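Long-range contacts in outer membrane protein (Bartonella henselae, PDB 2FI9), which is of unknown function, is named an outer membrane protein, and belongs to the DUF498/DUF598 family: residues I38-G43 with L63-Q68; E70-G75 with A119-L124. All blocks are in the same frame, centred on the assembly; numbering follows the deposited sequence.

Overall arrangement
Both interactions converge on the mixed five-stranded sheet, their centres about 9 Å apart. Interaction 1 comes first along the chain and joins the end of strand 36-40 and its hairpin turn to the turn that follows helix 60-64. The chain then enters strand 71-75, which pairs in interaction 2 with the last strand, 120-124, near the middle of the molecule. Strands 36-40 and 120-124 are antiparallel neighbours, and a probable hydrogen bond from Cys-39 N to Ala-122 O (2.8 Å) ties the two contacts together. The surface turn of interaction 1 is thus continuous with the buried parallel core of interaction 2, bringing early and late parts of the chain into one sheet.

Interaction 1 (I38-G43 with L63-Q68); sequences ICIPSG and LEESDQ
Glu-65 reaches Ser-42 with CG beside its own backbone N (chi1 -64°) and the chain extended beyond it (chi2 -166°), while Ser-42 turns OG between its backbone N and carbonyl carbon (chi1 69°) to meet the carboxylate. The more ordinary of the two bonds runs from Ser-42 N to Glu-65 OE1, 3.2 Å long and bent, using the syn lone pair of OE1. Ser-42 OG and Glu-65 OE2 also form a hydrogen bond, but their 2.3 Å separation is too short for its exact geometry to be trusted. The same hydroxyl is hydrogen-bonded to Tyr-45 OH.

Around this polar grip the packing is close. Ile-40 crosses the glutamate at about a right angle, its CD1 lying 3.5 Å from Glu-65 CD, and Pro-41 CD comes within 3.6 Å of Glu-65 OE1. Pro-41 CG rests against the backbone O and CB of Gln-68, 3.6 Å from the O.

Ile-40 to Gly-43 form a type I turn with backbone bonds in both directions between its end residues. The arrangement is a two-residue beta hairpin joining strands 36-40 and 43-47, held at its turn by a carboxylate from the first non-helical residue after helix 60-64.

Interaction 2 (E70-G75 with A119-L124); sequences EVLLIG and AVAALL
Leu-72 lays CD1 over one face of the peptide joining Ala-121 to Ala-122, 3.6 Å from Ala-121 C, while Ala-121 O receives Leu-73 N in a nearly straight bond (N-H...O 173°) whose donor is tilted from the carbonyl plane. The peptide after Ala-119 is approached differently: its oxygen accepts two donors, Glu-70 N in the carbonyl plane at 2.9 Å and Val-71 N somewhat off it at 3.2 Å. With CG anti to the backbone N (chi1 176°), Leu-72 sends its end across to the partner strand, where CD1 also meets Ala-121 CB at 3.7 Å.

From there the strands run parallel and in register, Val-71 beside Val-120 through to Gly-75 beside Leu-124. Ala-121 N donates to Val-71 O, Leu-123 N to Leu-73 O, and Gly-75 N to Leu-123 O at 2.8 Å, while alpha hydrogens make supplementary contacts, such as Ala-122 CA to Leu-73 O. On the face carrying Val-71, Leu-73 and Val-120, the two valines lie side by side, and Val-120 CG2 stands 3.8 Å from both Val-71 CG1 and Leu-73 CD1. Helix 103-115 covers this face through Thr-109, Phe-110 and Leu-113. The other face, with Leu-72, Ile-74, Ala-121 and Leu-123, packs against Ile-59 and Leu-83 among others.

Strand 71-75 bonds on its far edge to strand 97-101, and strand 120-124 to strand 36-40, so this pair lies within the sheet. Between the strands proper, the polar contacts are backbone ones; the groups facing the partner strand bond across the pair, others serve the flanking strands, and Val-120 O takes a bond from Arg-15 NH1. The valine, leucine, isoleucine and alanine side chains contribute hydrocarbon contacts to a largely buried apolar core.

Interaction 1 (I38-G43 with L63-Q68)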
loop_
_atom_site.group_PDB
_atom_site.type_symbol
_atom_site.label_atom_id
_atom_site.label_comp_id
_atom_site.label_asym_id
_atom_site.label_seq_id
_atom_site.Cartn_x
_atom_site.Cartn_y
_atom_site.Cartn_z
ATOM N N ILE A 38 4.507 -2.452 1.207
ATOM C CA ILE A 38 4.154 -1.597 0.099
ATOM C C ILE A 38 4.183 -2.458 -1.190
ATOM O O ILE A 38 5.067 -3.283 -1.360
ATOM C CB ILE A 38 5.088 -0.375 0.042
ATOM C CG1 ILE A 38 4.434 0.762 -0.729
ATOM C CG2 ILE A 38 6.465 -0.719 -0.524
ATOM C CD1 ILE A 38 5.097 2.089 -0.450
ATOM N N CYS A 39 3.184 -2.288 -2.046
ATOM C CA CYS A 39 3.011 -3.099 -3.234
ATOM C C CYS A 39 3.028 -2.154 -4.404
ATOM O O CYS A 39 2.118 -1.345 -4.568
ATOM C CB CYS A 39 1.661 -3.818 -3.196
ATOM S SG CYS A 39 1.365 -4.775 -1.703
ATOM N N ILE A 40 4.078 -2.227 -5.201
ATOM C CA ILE A 40 4.265 -1.291 -6.305
ATOM C C ILE A 40 4.687 -2.095 -7.551
ATOM O O ILE A 40 4.964 -3.292 -7.441
ATOM C CB ILE A 40 5.276 -0.181 -5.913
ATOM C CG1 ILE A 40 6.582 -0.811 -5.404
ATOM C CG2 ILE A 40 4.670 0.697 -4.836
ATOM C CD1 ILE A 40 7.674 0.201 -5.051
ATOM N N PRO A 41 4.655 -1.481 -8.747
ATOM C CA PRO A 41 5.014 -2.291 -9.930
ATOM C C PRO A 41 6.320 -3.087 -9.826
ATOM O O PRO A 41 6.406 -4.187 -10.409
ATOM C CB PRO A 41 5.070 -1.252 -11.053
ATOM C CG PRO A 41 4.019 -0.284 -10.643
ATOM C CD PRO A 41 4.227 -0.126 -9.137
ATOM N N SER A 42 7.321 -2.561 -9.107
ATOM C CA SER A 42 8.630 -3.256 -8.993
ATOM C C SER A 42 8.642 -4.382 -7.942
ATOM O O SER A 42 9.620 -5.117 -7.830
ATOM C CB SER A 42 9.750 -2.265 -8.682
ATOM O OG SER A 42 9.603 -1.741 -7.365
ATOM N N GLY A 43 7.573 -4.487 -7.157
ATOM C CA GLY A 43 7.439 -5.600 -6.229
ATOM C C GLY A 43 6.715 -5.298 -4.945
ATOM O O GLY A 43 6.118 -4.226 -4.786
ATOM N N LEU A 63 6.608 7.361 -4.656
ATOM C CA LEU A 63 6.950 8.595 -5.340
ATOM C C LEU A 63 7.974 8.297 -6.446
ATOM O O LEU A 63 7.863 8.789 -7.572
ATOM C CB LEU A 63 7.487 9.632 -4.341
ATOM C CG LEU A 63 6.452 10.078 -3.281
ATOM C CD1 LEU A 63 7.089 11.014 -2.267
ATOM C CD2 LEU A 63 5.226 10.755 -3.909
ATOM N N GLU A 64 8.960 7.475 -6.118
ATOM C CA GLU A 64 10.053 7.179 -7.041
ATOM C C GLU A 64 9.593 6.412 -8.288
ATOM O O GLU A 64 10.216 6.503 -9.347
ATOM C CB GLU A 64 11.153 6.404 -6.304
ATOM C CG GLU A 64 11.903 7.250 -5.244
ATOM C CD GLU A 64 12.685 6.394 -4.231
ATOM O OE1 GLU A 64 12.919 5.197 -4.515
ATOM O OE2 GLU A 64 13.090 6.916 -3.166
ATOM N N GLU A 65 8.507 5.653 -8.154
ATOM C CA GLU A 65 7.970 4.861 -9.260
ATOM C C GLU A 65 6.674 5.470 -9.801
ATOM O O GLU A 65 5.863 4.774 -10.422
ATOM C CB GLU A 65 7.716 3.427 -8.797
ATOM C CG GLU A 65 8.967 2.695 -8.404
ATOM C CD GLU A 65 8.764 1.187 -8.267
ATOM O OE1 GLU A 65 7.786 0.616 -8.822
ATOM O OE2 GLU A 65 9.607 0.573 -7.590
ATOM N N SER A 66 6.509 6.774 -9.610
ATOM C CA SER A 66 5.231 7.442 -9.896
ATOM C C SER A 66 4.874 7.413 -11.384
ATOM O O SER A 66 3.705 7.482 -11.742
ATOM C CB SER A 66 5.239 8.873 -9.371
ATOM O OG SER A 66 6.231 9.652 -10.019
ATOM N N ASP A 67 5.874 7.269 -12.250
ATOM C CA ASP A 67 5.600 7.142 -13.679
ATOM C C ASP A 67 4.741 5.913 -13.994
ATOM O O ASP A 67 4.073 5.886 -15.023
ATOM C CB ASP A 67 6.893 7.126 -14.507
ATOM C CG ASP A 67 7.346 8.533 -14.943
ATOM O OD1 ASP A 67 6.545 9.494 -14.886
ATOM O OD2 ASP A 67 8.515 8.672 -15.383
ATOM N N GLN A 68 4.738 4.915 -13.106
ATOM C CA GLN A 68 3.999 3.660 -13.338
ATOM C C GLN A 68 2.838 3.454 -12.365
ATOM O O GLN A 68 2.248 2.381 -12.321
ATOM C CB GLN A 68 4.938 2.445 -13.268
ATOM C CG GLN A 68 5.792 2.206 -14.520
ATOM C CD GLN A 68 7.186 2.821 -14.422
ATOM O OE1 GLN A 68 7.945 2.826 -15.405
ATOM N NE2 GLN A 68 7.541 3.329 -13.239
#

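Interaction 2 (E70-G75 with A119-L124)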
loop_
_atom_site.group_PDB
_atom_site.type_symbol
_atom_site.label_atom_id
_atom_site.label_comp_id
_atom_site.label_asym_id
_atom_site.label_seq_id
_atom_site.Cartn_x
_atom_site.Cartn_y
_atom_site.Cartn_z
ATOM N N GLU A 70 -0.780 5.217 -11.062
ATOM C CA GLU A 70 -1.849 6.234 -11.149
ATOM C C GLU A 70 -2.625 6.372 -9.853
ATOM O O GLU A 70 -3.132 7.460 -9.532
ATOM C CB GLU A 70 -2.851 5.905 -12.247
ATOM C CG GLU A 70 -2.282 5.945 -13.657
ATOM C CD GLU A 70 -3.336 6.319 -14.683
ATOM O OE1 GLU A 70 -4.015 7.363 -14.488
ATOM O OE2 GLU A 70 -3.485 5.574 -15.683
ATOM N N VAL A 71 -2.743 5.274 -9.117
ATOM C CA VAL A 71 -3.552 5.285 -7.883
ATOM C C VAL A 71 -2.849 4.541 -6.745
ATOM O O VAL A 71 -2.303 3.447 -6.945
ATOM C CB VAL A 71 -5.022 4.763 -8.117
ATOM C CG1 VAL A 71 -5.043 3.395 -8.716
ATOM C CG2 VAL A 71 -5.856 4.781 -6.814
ATOM N N LEU A 72 -2.811 5.187 -5.579
ATOM C CA LEU A 72 -2.286 4.585 -4.376
ATOM C C LEU A 72 -3.389 4.384 -3.325
ATOM O O LEU A 72 -4.065 5.353 -2.908
ATOM C CB LEU A 72 -1.156 5.444 -3.793
ATOM C CG LEU A 72 -0.599 4.919 -2.462
ATOM C CD1 LEU A 72 0.110 3.566 -2.624
ATOM C CD2 LEU A 72 0.325 5.948 -1.857
ATOM N N LEU A 73 -3.570 3.136 -2.900
ATOM C CA LEU A 73 -4.491 2.836 -1.812
ATOM C C LEU A 73 -3.657 2.779 -0.551
ATOM O O LEU A 73 -2.568 2.198 -0.554
ATOM C CB LEU A 73 -5.196 1.499 -2.046
ATOM C CG LEU A 73 -5.858 1.385 -3.424
ATOM C CD1 LEU A 73 -6.310 -0.035 -3.698
ATOM C CD2 LEU A 73 -7.030 2.366 -3.520
ATOM N N ILE A 74 -4.142 3.418 0.513
ATOM C CA ILE A 74 -3.443 3.417 1.773
ATOM C C ILE A 74 -4.306 2.766 2.844
ATOM O O ILE A 74 -5.388 3.274 3.211
ATOM C CB ILE A 74 -3.026 4.852 2.173
ATOM C CG1 ILE A 74 -2.141 5.439 1.065
ATOM C CG2 ILE A 74 -2.276 4.839 3.509
ATOM C CD1 ILE A 74 -2.019 6.943 1.094
ATOM N N GLY A 75 -3.836 1.621 3.327
ATOM C CA GLY A 75 -4.530 0.874 4.377
ATOM C C GLY A 75 -3.962 1.351 5.692
ATOM O O GLY A 75 -2.776 1.108 5.977
ATOM N N ALA A 119 -3.051 0.727 -13.015
ATOM C CA ALA A 119 -1.750 1.098 -12.452
ATOM C C ALA A 119 -1.915 1.433 -10.956
ATOM O O ALA A 119 -1.828 2.592 -10.552
ATOM C CB ALA A 119 -1.125 2.285 -13.236
ATOM N N VAL A 120 -2.149 0.400 -10.150
ATOM C CA VAL A 120 -2.472 0.554 -8.731
ATOM C C VAL A 120 -1.307 0.127 -7.840
ATOM O O VAL A 120 -0.565 -0.839 -8.154
ATOM C CB VAL A 120 -3.766 -0.253 -8.364
ATOM C CG1 VAL A 120 -3.550 -1.735 -8.526
ATOM C CG2 VAL A 120 -4.295 0.101 -6.938
ATOM N N ALA A 121 -1.151 0.861 -6.743
ATOM C CA ALA A 121 -0.167 0.577 -5.719
ATOM C C ALA A 121 -0.906 0.553 -4.398
ATOM O O ALA A 121 -1.984 1.130 -4.280
ATOM C CB ALA A 121 0.934 1.666 -5.699
ATOM N N ALA A 122 -0.328 -0.102 -3.399
ATOM C CA ALA A 122 -0.908 -0.107 -2.055
ATOM C C ALA A 122 0.173 0.021 -0.993
ATOM O O ALA A 122 1.247 -0.569 -1.118
ATOM C CB ALA A 122 -1.703 -1.389 -1.835
ATOM N N LEU A 123 -0.112 0.803 0.049
ATOM C CA LEU A 123 0.704 0.836 1.236
ATOM C C LEU A 123 -0.172 0.267 2.323
ATOM O O LEU A 123 -1.243 0.801 2.586
ATOM C CB LEU A 123 1.084 2.280 1.572
ATOM C CG LEU A 123 1.858 2.508 2.873
ATOM C CD1 LEU A 123 3.099 1.659 2.954
ATOM C CD2 LEU A 123 2.244 3.996 3.029
ATOM N N LEU A 124 0.262 -0.814 2.957
ATOM C CA LEU A 124 -0.639 -1.527 3.858
ATOM C C LEU A 124 -0.054 -1.682 5.255
ATOM O O LEU A 124 0.912 -2.422 5.434
ATOM C CB LEU A 124 -0.998 -2.896 3.267
ATOM C CG LEU A 124 -1.553 -2.908 1.834
ATOM C CD1 LEU A 124 -1.561 -4.295 1.229
ATOM C CD2 LEU A 124 -2.966 -2.332 1.765
#